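PDB 6OBT: borrelidin polyketide synthase, type I from Streptomyces parvulus, which helps build the polyketide borrelidin, its dehydratase domain probably removing water from beta-hydroxyacyl intermediates carried by an acyl carrier protein. Local coordinates for residues A[100-105]-A[153-158]; A[55-60]-A[122-127]; A[268-273]-A[285-290]. All blocks are in the same frame, centred on the assembly; numbering follows the deposited sequence.

Contact 1. Residues A[100-105]-A[153-158]; sequences DSVDEL and GILGAG
S101 and G156 form an antiparallel hydrogen-bonded pair. The shorter and straighter of their two bonds, G156 N to S101 O, is 2.8 Å and nearly straight at 171°. Further along, I154 N donates a 2.8 Å hydrogen bond to E104 O. D103 and E104 both face I154, a classic beta bulge that shifts the register by one. The extra residue turns D103 toward the other strand. D103 CG is anti to the carbonyl carbon (chi1 -76°), which carries the carboxylate against the backbone of G156, with D103 OD1 3.5 Å from G156 CA. This approach depends on G156 having no side chain. S101 OG donates a 3.0 Å bond to D103 OD2, nearly along the C-O axis, and so helps to fix the carboxylate's rotation. On the tightly packed, buried face V102 and L155 lie side by side, CG2 3.9 Å from CD2. L105 CD1 rests on the backbone of G153. The solvent side is looser: E104 runs alongside I154, where OE2 comes to 3.9 Å from I154 CG1. V102 and L105 press on helix 83-97, and L155 on V136 of strand 134-142. Strand 101-107 also bonds to strand 254-263 through V102, D103 and L105.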
ATOM      1  N   ASP A 100      -0.206  15.557 -16.028  1.00 65.13           N
ATOM      2  CA  ASP A 100      -1.566  15.863 -16.456  1.00 71.19           C
ATOM      3  C   ASP A 100      -1.961  15.184 -17.766  1.00 68.12           C
ATOM      4  O   ASP A 100      -3.033  15.490 -18.305  1.00 73.72           O
ATOM      5  CB  ASP A 100      -1.735  17.374 -16.590  1.00 82.88           C
ATOM      6  CG  ASP A 100      -0.893  17.948 -17.703  1.00100.45           C
ATOM      7  OD1 ASP A 100      -1.464  18.512 -18.661  1.00104.09           O
ATOM      8  OD2 ASP A 100       0.347  17.819 -17.622  1.00111.03           O
ATOM      9  N   SER A 101      -1.144  14.283 -18.302  1.00 51.95           N
ATOM     10  CA  SER A 101      -1.456  13.661 -19.579  1.00 49.85           C
ATOM     11  C   SER A 101      -1.237  12.161 -19.491  1.00 46.51           C
ATOM     12  O   SER A 101      -0.243  11.696 -18.920  1.00 44.05           O
ATOM     13  CB  SER A 101      -0.604  14.236 -20.715  1.00 55.38           C
ATOM     14  OG  SER A 101      -0.744  13.467 -21.901  1.00 57.48           O
ATOM     15  N   VAL A 102      -2.189  11.411 -20.036  1.00 42.60           N
ATOM     16  CA  VAL A 102      -1.995   9.985 -20.295  1.00 38.83           C
ATOM     17  C   VAL A 102      -1.418   9.929 -21.706  1.00 39.50           C
ATOM     18  O   VAL A 102      -2.141   9.968 -22.704  1.00 41.90           O
ATOM     19  CB  VAL A 102      -3.289   9.183 -20.139  1.00 40.48           C
ATOM     20  CG1 VAL A 102      -3.045   7.710 -20.416  1.00 34.11           C
ATOM     21  CG2 VAL A 102      -3.857   9.349 -18.720  1.00 36.77           C
ATOM     22  N   ASP A 103      -0.083   9.936 -21.785  1.00 34.95           N
ATOM     23  CA  ASP A 103       0.593   9.837 -23.076  1.00 42.66           C
ATOM     24  C   ASP A 103       0.152   8.592 -23.826  1.00 41.45           C
ATOM     25  O   ASP A 103       0.003   8.608 -25.056  1.00 42.07           O
ATOM     26  CB  ASP A 103       2.111   9.806 -22.878  1.00 48.45           C
ATOM     27  CG  ASP A 103       2.700  11.172 -22.551  1.00 55.37           C
ATOM     28  OD1 ASP A 103       3.942  11.261 -22.425  1.00 55.07           O
ATOM     29  OD2 ASP A 103       1.928  12.146 -22.407  1.00 48.18           O
ATOM     30  N   GLU A 104      -0.067   7.500 -23.094  1.00 44.35           N
ATOM     31  CA  GLU A 104      -0.262   6.192 -23.700  1.00 48.24           C
ATOM     32  C   GLU A 104      -0.896   5.274 -22.666  1.00 43.97           C
ATOM     33  O   GLU A 104      -0.403   5.193 -21.535  1.00 41.75           O
ATOM     34  CB  GLU A 104       1.091   5.640 -24.164  1.00 56.71           C
ATOM     35  CG  GLU A 104       1.085   4.884 -25.458  1.00 70.04           C
ATOM     36  CD  GLU A 104       2.267   3.938 -25.554  1.00 82.15           C
ATOM     37  OE1 GLU A 104       2.060   2.752 -25.897  1.00 82.86           O
ATOM     38  OE2 GLU A 104       3.403   4.386 -25.277  1.00 85.94           O
ATOM     39  N   LEU A 105      -1.980   4.590 -23.042  1.00 42.44           N
ATOM     40  CA  LEU A 105      -2.513   3.508 -22.214  1.00 42.79           C
ATOM     41  C   LEU A 105      -3.034   2.403 -23.125  1.00 42.71           C
ATOM     42  O   LEU A 105      -3.810   2.663 -24.050  1.00 41.69           O
ATOM     43  CB  LEU A 105      -3.624   3.982 -21.269  1.00 40.20           C
ATOM     44  CG  LEU A 105      -3.864   2.998 -20.115  1.00 38.42           C
ATOM     45  CD1 LEU A 105      -2.681   3.001 -19.144  1.00 39.70           C
ATOM     46  CD2 LEU A 105      -5.158   3.280 -19.383  1.00 40.75           C
ATOM     47  N   GLY A 153       0.900   1.735 -19.365  1.00 38.81           N
ATOM     48  CA  GLY A 153       1.019   2.971 -20.112  1.00 39.82           C
ATOM     49  C   GLY A 153       2.035   3.921 -19.521  1.00 42.43           C
ATOM     50  O   GLY A 153       2.845   3.556 -18.663  1.00 39.38           O
ATOM     51  N   ILE A 154       1.959   5.163 -20.005  1.00 36.60           N
ATOM     52  CA  ILE A 154       2.945   6.213 -19.758  1.00 43.01           C
ATOM     53  C   ILE A 154       2.194   7.494 -19.429  1.00 43.50           C
ATOM     54  O   ILE A 154       1.311   7.909 -20.191  1.00 40.99           O
ATOM     55  CB  ILE A 154       3.846   6.452 -20.989  1.00 50.30           C
ATOM     56  CG1 ILE A 154       4.395   5.135 -21.540  1.00 54.29           C
ATOM     57  CG2 ILE A 154       4.937   7.478 -20.690  1.00 55.36           C
ATOM     58  CD1 ILE A 154       5.599   4.633 -20.810  1.00 55.88           C
ATOM     59  N   LEU A 155       2.544   8.121 -18.309  1.00 43.00           N
ATOM     60  CA  LEU A 155       1.988   9.411 -17.929  1.00 40.87           C
ATOM     61  C   LEU A 155       3.002  10.496 -18.253  1.00 44.12           C
ATOM     62  O   LEU A 155       4.201  10.327 -18.014  1.00 43.71           O
ATOM     63  CB  LEU A 155       1.628   9.452 -16.446  1.00 39.19           C
ATOM     64  CG  LEU A 155       0.722   8.303 -16.000  1.00 39.44           C
ATOM     65  CD1 LEU A 155       0.672   8.229 -14.473  1.00 40.01           C
ATOM     66  CD2 LEU A 155      -0.677   8.469 -16.615  1.00 42.00           C
ATOM     67  N   GLY A 156       2.518  11.607 -18.817  1.00 48.01           N
ATOM     68  CA  GLY A 156       3.388  12.655 -19.294  1.00 54.32           C
ATOM     69  C   GLY A 156       2.893  14.025 -18.869  1.00 61.62           C
ATOM     70  O   GLY A 156       1.821  14.175 -18.279  1.00 55.32           O
ATOM     71  N   ALA A 157       3.710  15.020 -19.177  1.00 69.75           N
ATOM     72  CA  ALA A 157       3.403  16.401 -18.854  1.00 79.05           C
ATOM     73  C   ALA A 157       2.679  17.063 -20.015  1.00 87.56           C
ATOM     74  O   ALA A 157       2.936  16.763 -21.186  1.00 93.76           O
ATOM     75  CB  ALA A 157       4.678  17.177 -18.529  1.00 80.58           C
ATOM     76  N   GLY A 158       1.750  17.955 -19.671  1.00 89.47           N
ATOM     77  CA  GLY A 158       1.094  18.836 -20.619  1.00 90.39           C
ATOM     78  C   GLY A 158       0.568  18.190 -21.882  1.00 88.25           C
ATOM     79  O   GLY A 158       0.289  16.988 -21.917  1.00 87.92           O
TER

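Contact 2. Residues A[55-60]-A[122-127]; sequences QRVWTG and RVVVTE
This strand pair belongs to the antiparallel sheet that wraps helix 83-97, the hot-dog fold of dehydratase domains, with R56 facing V125 and W58 facing V123 as hydrogen-bonded pairs. All four backbone bonds are short; W58 N to V123 O is 2.8 Å. On the helix side the W58 ring meets V125, CZ3 lying 3.5 Å from CG2, while V123 O sits at the ring edge, in its plane. W58 CZ2 also stands 3.6 Å above one face of the R56 guanidinium, toward its rim. R56 NE makes a salt bridge to D50, and W58 NE1 bonds to Q96 of the helix. On the other face V57 CG2 and V124 CG2 touch side by side at 3.9 Å. Q55 NE2 touches V124 CG1 and donates a 3.0 Å bond to T126 OG1, 16° out of the amide plane. R122 bends at chi2 (-73°), which lays its CD on T59 CG2 at 3.6 Å and on V57 CG1. Its NE and NH1 then bond to D50 O and G36 O of the second subunit, and T59 OG1 to V35 O there. The buried arginine is thus met by carbonyl oxygens across the dimer interface, which probably stabilise its charge.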
ATOM      1  N   GLN A  55       7.902   4.779  -6.165  1.00 44.37           N
ATOM      2  CA  GLN A  55       6.614   4.267  -6.597  1.00 41.18           C
ATOM      3  C   GLN A  55       5.496   4.821  -5.739  1.00 34.63           C
ATOM      4  O   GLN A  55       5.676   5.108  -4.552  1.00 37.37           O
ATOM      5  CB  GLN A  55       6.573   2.741  -6.512  1.00 49.84           C
ATOM      6  CG  GLN A  55       7.005   2.035  -7.765  1.00 60.23           C
ATOM      7  CD  GLN A  55       6.632   0.569  -7.759  1.00 60.99           C
ATOM      8  OE1 GLN A  55       6.447  -0.037  -6.700  1.00 63.07           O
ATOM      9  NE2 GLN A  55       6.527  -0.013  -8.948  1.00 54.92           N
ATOM     10  N   ARG A  56       4.322   4.928  -6.348  1.00 29.58           N
ATOM     11  CA  ARG A  56       3.092   5.266  -5.650  1.00 34.04           C
ATOM     12  C   ARG A  56       2.025   4.301  -6.127  1.00 30.81           C
ATOM     13  O   ARG A  56       1.879   4.096  -7.339  1.00 34.62           O
ATOM     14  CB  ARG A  56       2.639   6.706  -5.912  1.00 38.34           C
ATOM     15  CG  ARG A  56       3.645   7.789  -5.557  1.00 58.05           C
ATOM     16  CD  ARG A  56       2.977   9.164  -5.618  1.00 67.44           C
ATOM     17  NE  ARG A  56       1.739   9.202  -4.835  1.00 72.58           N
ATOM     18  CZ  ARG A  56       0.917  10.246  -4.785  1.00 79.76           C
ATOM     19  NH1 ARG A  56       1.195  11.344  -5.479  1.00 79.76           N
ATOM     20  NH2 ARG A  56      -0.185  10.191  -4.045  1.00 81.55           N
ATOM     21  N   VAL A  57       1.256   3.749  -5.198  1.00 30.08           N
ATOM     22  CA  VAL A  57       0.246   2.749  -5.534  1.00 33.79           C
ATOM     23  C   VAL A  57      -1.105   3.228  -5.033  1.00 35.57           C
ATOM     24  O   VAL A  57      -1.241   3.589  -3.860  1.00 40.85           O
ATOM     25  CB  VAL A  57       0.592   1.374  -4.940  1.00 30.87           C
ATOM     26  CG1 VAL A  57      -0.522   0.362  -5.264  1.00 31.57           C
ATOM     27  CG2 VAL A  57       1.921   0.883  -5.492  1.00 30.75           C
ATOM     28  N   TRP A  58      -2.099   3.247  -5.924  1.00 25.94           N
ATOM     29  CA  TRP A  58      -3.481   3.489  -5.534  1.00 30.52           C
ATOM     30  C   TRP A  58      -4.169   2.137  -5.398  1.00 29.40           C
ATOM     31  O   TRP A  58      -3.941   1.232  -6.205  1.00 29.66           O
ATOM     32  CB  TRP A  58      -4.227   4.371  -6.561  1.00 29.26           C
ATOM     33  CG  TRP A  58      -3.854   5.846  -6.489  1.00 35.53           C
ATOM     34  CD1 TRP A  58      -4.597   6.871  -5.954  1.00 34.21           C
ATOM     35  CD2 TRP A  58      -2.643   6.436  -6.962  1.00 36.09           C
ATOM     36  NE1 TRP A  58      -3.914   8.069  -6.078  1.00 36.05           N
ATOM     37  CE2 TRP A  58      -2.715   7.823  -6.696  1.00 33.76           C
ATOM     38  CE3 TRP A  58      -1.491   5.924  -7.579  1.00 41.37           C
ATOM     39  CZ2 TRP A  58      -1.678   8.697  -7.018  1.00 43.55           C
ATOM     40  CZ3 TRP A  58      -0.466   6.803  -7.906  1.00 44.72           C
ATOM     41  CH2 TRP A  58      -0.568   8.170  -7.623  1.00 44.43           C
ATOM     42  N   THR A  59      -5.003   1.995  -4.369  1.00 31.91           N
ATOM     43  CA  THR A  59      -5.589   0.706  -4.034  1.00 32.21           C
ATOM     44  C   THR A  59      -7.082   0.859  -3.813  1.00 31.60           C
ATOM     45  O   THR A  59      -7.557   1.902  -3.346  1.00 32.49           O
ATOM     46  CB  THR A  59      -4.952   0.077  -2.750  1.00 33.64           C
ATOM     47  OG1 THR A  59      -5.321   0.842  -1.595  1.00 34.59           O
ATOM     48  CG2 THR A  59      -3.435   0.043  -2.839  1.00 36.76           C
ATOM     49  N   GLY A  60      -7.812  -0.198  -4.143  1.00 30.52           N
ATOM     50  CA  GLY A  60      -9.231  -0.237  -3.862  1.00 34.85           C
ATOM     51  C   GLY A  60      -9.765  -1.648  -3.950  1.00 36.14           C
ATOM     52  O   GLY A  60      -9.058  -2.585  -4.325  1.00 35.48           O
ATOM     53  N   ARG A 122      -5.128  -2.398  -8.070  1.00 32.82           N
ATOM     54  CA  ARG A 122      -3.952  -1.561  -7.859  1.00 30.79           C
ATOM     55  C   ARG A 122      -3.707  -0.679  -9.076  1.00 33.09           C
ATOM     56  O   ARG A 122      -3.829  -1.135 -10.214  1.00 32.29           O
ATOM     57  CB  ARG A 122      -2.705  -2.397  -7.622  1.00 27.39           C
ATOM     58  CG  ARG A 122      -2.839  -3.393  -6.499  1.00 33.88           C
ATOM     59  CD  ARG A 122      -2.829  -2.684  -5.146  1.00 35.71           C
ATOM     60  NE  ARG A 122      -2.724  -3.641  -4.051  1.00 35.53           N
ATOM     61  CZ  ARG A 122      -3.751  -4.066  -3.324  1.00 40.86           C
ATOM     62  NH1 ARG A 122      -4.980  -3.620  -3.579  1.00 40.14           N
ATOM     63  NH2 ARG A 122      -3.553  -4.946  -2.343  1.00 41.95           N
ATOM     64  N   VAL A 123      -3.310   0.567  -8.833  1.00 31.36           N
ATOM     65  CA  VAL A 123      -2.743   1.424  -9.864  1.00 30.60           C
ATOM     66  C   VAL A 123      -1.332   1.776  -9.415  1.00 30.28           C
ATOM     67  O   VAL A 123      -1.150   2.409  -8.371  1.00 33.36           O
ATOM     68  CB  VAL A 123      -3.576   2.694 -10.092  1.00 30.70           C
ATOM     69  CG1 VAL A 123      -3.047   3.449 -11.299  1.00 32.87           C
ATOM     70  CG2 VAL A 123      -5.064   2.349 -10.311  1.00 28.83           C
ATOM     71  N   VAL A 124      -0.342   1.400 -10.214  1.00 31.03           N
ATOM     72  CA  VAL A 124       1.054   1.486  -9.812  1.00 34.47           C
ATOM     73  C   VAL A 124       1.744   2.510 -10.693  1.00 40.25           C
ATOM     74  O   VAL A 124       1.874   2.304 -11.907  1.00 36.31           O
ATOM     75  CB  VAL A 124       1.760   0.128  -9.913  1.00 35.46           C
ATOM     76  CG1 VAL A 124       3.237   0.308  -9.639  1.00 37.96           C
ATOM     77  CG2 VAL A 124       1.135  -0.882  -8.936  1.00 37.50           C
ATOM     78  N   VAL A 125       2.210   3.598 -10.088  1.00 35.78           N
ATOM     79  CA  VAL A 125       2.866   4.674 -10.823  1.00 34.52           C
ATOM     80  C   VAL A 125       4.326   4.703 -10.410  1.00 36.33           C
ATOM     81  O   VAL A 125       4.639   4.759  -9.214  1.00 38.80           O
ATOM     82  CB  VAL A 125       2.176   6.025 -10.574  1.00 32.17           C
ATOM     83  CG1 VAL A 125       2.949   7.139 -11.276  1.00 39.16           C
ATOM     84  CG2 VAL A 125       0.718   5.966 -11.086  1.00 32.72           C
ATOM     85  N   THR A 126       5.221   4.648 -11.398  1.00 34.32           N
ATOM     86  CA  THR A 126       6.647   4.501 -11.153  1.00 41.03           C
ATOM     87  C   THR A 126       7.420   5.606 -11.862  1.00 45.48           C
ATOM     88  O   THR A 126       7.217   5.848 -13.060  1.00 38.83           O
ATOM     89  CB  THR A 126       7.140   3.123 -11.610  1.00 42.49           C
ATOM     90  OG1 THR A 126       6.299   2.105 -11.047  1.00 43.75           O
ATOM     91  CG2 THR A 126       8.568   2.893 -11.134  1.00 44.64           C
ATOM     92  N   GLU A 127       8.297   6.280 -11.125  1.00 48.21           N
ATOM     93  CA  GLU A 127       9.130   7.299 -11.744  1.00 55.66           C
ATOM     94  C   GLU A 127      10.147   6.641 -12.675  1.00 58.54           C
ATOM     95  O   GLU A 127      10.494   5.468 -12.529  1.00 62.26           O
ATOM     96  CB  GLU A 127       9.834   8.143 -10.681  1.00 57.87           C
ATOM     97  CG  GLU A 127       8.887   9.004  -9.859  1.00 62.69           C
ATOM     98  CD  GLU A 127       9.445   9.341  -8.485  1.00 70.56           C
ATOM     99  OE1 GLU A 127      10.659   9.616  -8.387  1.00 75.45           O
ATOM    100  OE2 GLU A 127       8.668   9.332  -7.504  1.00 70.50           O
TER

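Contact 3. Residues A[268-273]-A[285-290]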
ATOM      1  N   VAL A 268     -18.296  16.960 -14.418  1.00 36.92           N
ATOM      2  CA  VAL A 268     -19.180  17.223 -15.553  1.00 36.31           C
ATOM      3  C   VAL A 268     -20.195  16.094 -15.695  1.00 42.19           C
ATOM      4  O   VAL A 268     -19.843  14.910 -15.629  1.00 35.54           O
ATOM      5  CB  VAL A 268     -18.352  17.397 -16.835  1.00 40.88           C
ATOM      6  CG1 VAL A 268     -19.235  17.681 -18.013  1.00 38.84           C
ATOM      7  CG2 VAL A 268     -17.321  18.510 -16.654  1.00 40.99           C
ATOM      8  N   THR A 269     -21.468  16.454 -15.910  1.00 38.99           N
ATOM      9  CA  THR A 269     -22.519  15.453 -16.062  1.00 43.19           C
ATOM     10  C   THR A 269     -23.129  15.417 -17.458  1.00 43.78           C
ATOM     11  O   THR A 269     -23.927  14.516 -17.739  1.00 44.63           O
ATOM     12  CB  THR A 269     -23.650  15.693 -15.047  1.00 50.18           C
ATOM     13  OG1 THR A 269     -24.238  16.978 -15.284  1.00 50.96           O
ATOM     14  CG2 THR A 269     -23.139  15.630 -13.611  1.00 50.45           C
ATOM     15  N   SER A 270     -22.791  16.368 -18.330  1.00 41.91           N
ATOM     16  CA  SER A 270     -23.346  16.426 -19.675  1.00 49.57           C
ATOM     17  C   SER A 270     -22.290  16.960 -20.630  1.00 49.86           C
ATOM     18  O   SER A 270     -21.628  17.957 -20.329  1.00 46.40           O
ATOM     19  CB  SER A 270     -24.596  17.311 -19.726  1.00 55.94           C
ATOM     20  OG  SER A 270     -25.025  17.490 -21.063  1.00 63.62           O
ATOM     21  N   LEU A 271     -22.149  16.310 -21.790  1.00 45.27           N
ATOM     22  CA  LEU A 271     -21.065  16.626 -22.713  1.00 44.41           C
ATOM     23  C   LEU A 271     -21.579  16.900 -24.122  1.00 43.22           C
ATOM     24  O   LEU A 271     -22.579  16.328 -24.565  1.00 51.40           O
ATOM     25  CB  LEU A 271     -20.054  15.503 -22.823  1.00 44.14           C
ATOM     26  CG  LEU A 271     -19.294  15.154 -21.553  1.00 44.85           C
ATOM     27  CD1 LEU A 271     -18.619  13.817 -21.783  1.00 51.31           C
ATOM     28  CD2 LEU A 271     -18.290  16.238 -21.248  1.00 42.76           C
ATOM     29  N   ARG A 272     -20.844  17.767 -24.820  1.00 42.03           N
ATOM     30  CA  ARG A 272     -20.901  17.906 -26.273  1.00 41.75           C
ATOM     31  C   ARG A 272     -19.618  17.322 -26.848  1.00 45.42           C
ATOM     32  O   ARG A 272     -18.518  17.670 -26.396  1.00 44.00           O
ATOM     33  CB  ARG A 272     -21.071  19.379 -26.663  1.00 45.21           C
ATOM     34  CG  ARG A 272     -22.357  19.919 -26.112  1.00 48.75           C
ATOM     35  CD  ARG A 272     -22.498  21.428 -26.188  1.00 54.38           C
ATOM     36  NE  ARG A 272     -23.842  21.799 -25.759  1.00 60.96           N
ATOM     37  CZ  ARG A 272     -24.374  23.007 -25.909  1.00 66.35           C
ATOM     38  NH1 ARG A 272     -25.610  23.246 -25.488  1.00 76.99           N
ATOM     39  NH2 ARG A 272     -23.669  23.974 -26.471  1.00 61.48           N
ATOM     40  N   VAL A 273     -19.755  16.390 -27.791  1.00 45.74           N
ATOM     41  CA  VAL A 273     -18.663  15.517 -28.202  1.00 45.84           C
ATOM     42  C   VAL A 273     -18.468  15.628 -29.707  1.00 48.47           C
ATOM     43  O   VAL A 273     -19.442  15.686 -30.465  1.00 54.90           O
ATOM     44  CB  VAL A 273     -18.946  14.059 -27.780  1.00 45.99           C
ATOM     45  CG1 VAL A 273     -17.783  13.151 -28.135  1.00 49.57           C
ATOM     46  CG2 VAL A 273     -19.223  13.993 -26.284  1.00 43.47           C
ATOM     47  N   TRP A 285     -16.719  18.930 -24.742  1.00 38.66           N
ATOM     48  CA  TRP A 285     -16.939  20.174 -24.009  1.00 37.61           C
ATOM     49  C   TRP A 285     -18.145  19.995 -23.093  1.00 37.86           C
ATOM     50  O   TRP A 285     -18.948  19.077 -23.281  1.00 41.28           O
ATOM     51  CB  TRP A 285     -17.186  21.361 -24.961  1.00 38.28           C
ATOM     52  CG  TRP A 285     -16.079  21.624 -25.948  1.00 42.83           C
ATOM     53  CD1 TRP A 285     -15.081  22.538 -25.825  1.00 44.92           C
ATOM     54  CD2 TRP A 285     -15.863  20.965 -27.207  1.00 43.06           C
ATOM     55  NE1 TRP A 285     -14.253  22.497 -26.922  1.00 44.85           N
ATOM     56  CE2 TRP A 285     -14.704  21.527 -27.778  1.00 43.91           C
ATOM     57  CE3 TRP A 285     -16.532  19.950 -27.899  1.00 48.65           C
ATOM     58  CZ2 TRP A 285     -14.212  21.129 -29.023  1.00 52.03           C
ATOM     59  CZ3 TRP A 285     -16.031  19.543 -29.130  1.00 49.68           C
ATOM     60  CH2 TRP A 285     -14.893  20.144 -29.685  1.00 50.97           C
ATOM     61  N   ASP A 286     -18.286  20.865 -22.090  1.00 37.06           N
ATOM     62  CA  ASP A 286     -19.533  20.845 -21.331  1.00 39.84           C
ATOM     63  C   ASP A 286     -20.628  21.636 -22.063  1.00 43.43           C
ATOM     64  O   ASP A 286     -20.427  22.165 -23.160  1.00 43.73           O
ATOM     65  CB  ASP A 286     -19.316  21.360 -19.908  1.00 43.48           C
ATOM     66  CG  ASP A 286     -18.931  22.831 -19.844  1.00 52.01           C
ATOM     67  OD1 ASP A 286     -18.939  23.539 -20.873  1.00 51.14           O
ATOM     68  OD2 ASP A 286     -18.583  23.278 -18.727  1.00 54.34           O
ATOM     69  N   GLU A 287     -21.803  21.726 -21.429  1.00 47.26           N
ATOM     70  CA  GLU A 287     -22.958  22.372 -22.045  1.00 53.46           C
ATOM     71  C   GLU A 287     -22.710  23.848 -22.347  1.00 57.01           C
ATOM     72  O   GLU A 287     -23.449  24.437 -23.141  1.00 62.63           O
ATOM     73  CB  GLU A 287     -24.181  22.228 -21.135  1.00 56.00           C
ATOM     74  CG  GLU A 287     -24.914  20.907 -21.276  1.00 62.53           C
ATOM     75  CD  GLU A 287     -26.339  20.968 -20.758  1.00 75.45           C
ATOM     76  OE1 GLU A 287     -26.815  22.080 -20.444  1.00 82.56           O
ATOM     77  OE2 GLU A 287     -26.985  19.901 -20.663  1.00 80.33           O
ATOM     78  N   SER A 288     -21.687  24.452 -21.747  1.00 53.74           N
ATOM     79  CA  SER A 288     -21.351  25.845 -21.988  1.00 59.14           C
ATOM     80  C   SER A 288     -20.137  26.005 -22.894  1.00 52.50           C
ATOM     81  O   SER A 288     -19.618  27.118 -23.028  1.00 52.52           O
ATOM     82  CB  SER A 288     -21.113  26.559 -20.657  1.00 64.32           C
ATOM     83  OG  SER A 288     -20.257  25.789 -19.835  1.00 73.45           O
ATOM     84  N   GLY A 289     -19.655  24.919 -23.486  1.00 43.44           N
ATOM     85  CA  GLY A 289     -18.543  24.983 -24.406  1.00 48.60           C
ATOM     86  C   GLY A 289     -17.183  24.986 -23.754  1.00 46.17           C
ATOM     87  O   GLY A 289     -16.180  25.186 -24.447  1.00 46.67           O
ATOM     88  N   LEU A 290     -17.112  24.796 -22.460  1.00 50.57           N
ATOM     89  CA  LEU A 290     -15.785  24.780 -21.863  1.00 44.31           C
ATOM     90  C   LEU A 290     -15.164  23.399 -22.036  1.00 38.48           C
ATOM     91  O   LEU A 290     -15.872  22.395 -21.974  1.00 37.65           O
ATOM     92  CB  LEU A 290     -15.864  25.130 -20.392  1.00 50.81           C
ATOM     93  CG  LEU A 290     -16.306  26.560 -20.102  1.00 53.19           C
ATOM     94  CD1 LEU A 290     -16.131  26.833 -18.622  1.00 52.51           C
ATOM     95  CD2 LEU A 290     -15.538  27.582 -20.965  1.00 51.90           C
TER
HETATM   96  O   HOH W   1     -22.430  20.573 -18.924  1.00 51.31           O
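D286 OD1 is gripped by L290 N (2.7 Å) and S288 OG (2.8 Å), with a weak third bond from S288 N, while D286 CB touches V268 CG1 across the contact. L290 N and S288 OG come from opposite faces of the carboxylate plane, well above and below it. The aspartate's CG sits between the backbone N and the carbonyl carbon (chi1 66°), and this turns OD1 back over the chain that follows. That chain is a type I turn from D286 to G289, closed by G289 N to D286 O. D286 N also bonds to L290 O. The turn leads strand 281-286 into strand 291-301. Strand 281-286 is in addition one arm of a beta hairpin with strand 270-276, and the contact lies at the end of the hairpin away from its connecting loop. There R272 and W285 form an antiparallel hydrogen-bonded pair. W285 N donates a 2.7 Å hydrogen bond to R272 O in the carbonyl plane. R272 O stands at the edge of the W285 ring, 3.4 Å from its CE3, and W285 NE1 bonds to E163 O. The R272 chain runs extended from CG to NE beside D286 O. Its guanidinium then lies face-on to E287 O, which is 3.2 Å above the plane and over the centre. The angles are too poor for hydrogen bonds, so attraction here is probably electrostatic. S270 OG donates a 3.1 Å bond to the anti lone pair of E287 OE2. A water takes a bond from E287 N (2.8 Å) and gives one to S270 O.

In the fold
From the N terminus, strand 55-62 comes first, followed by helix 83-97 and strand 101-107. Contact 2 closes the first long loop when strand 119-127 returns beside 55-62. Contact 1 opens inside that loop and closes later, after strand 134-142, so the two cross along the chain. Both pack on helix 83-97, and they touch where L155 meets V125. Contact 3 opens only after contact 1 has closed. It closes a short hairpin of 11 intervening residues, most of them strand. Its centre is about 30 Å from that of contact 2, on the opposite side of the chain's centre. Strands 254-263 and 291-301 link contact 1 to contact 3, consistent with the double hot-dog fold of this family.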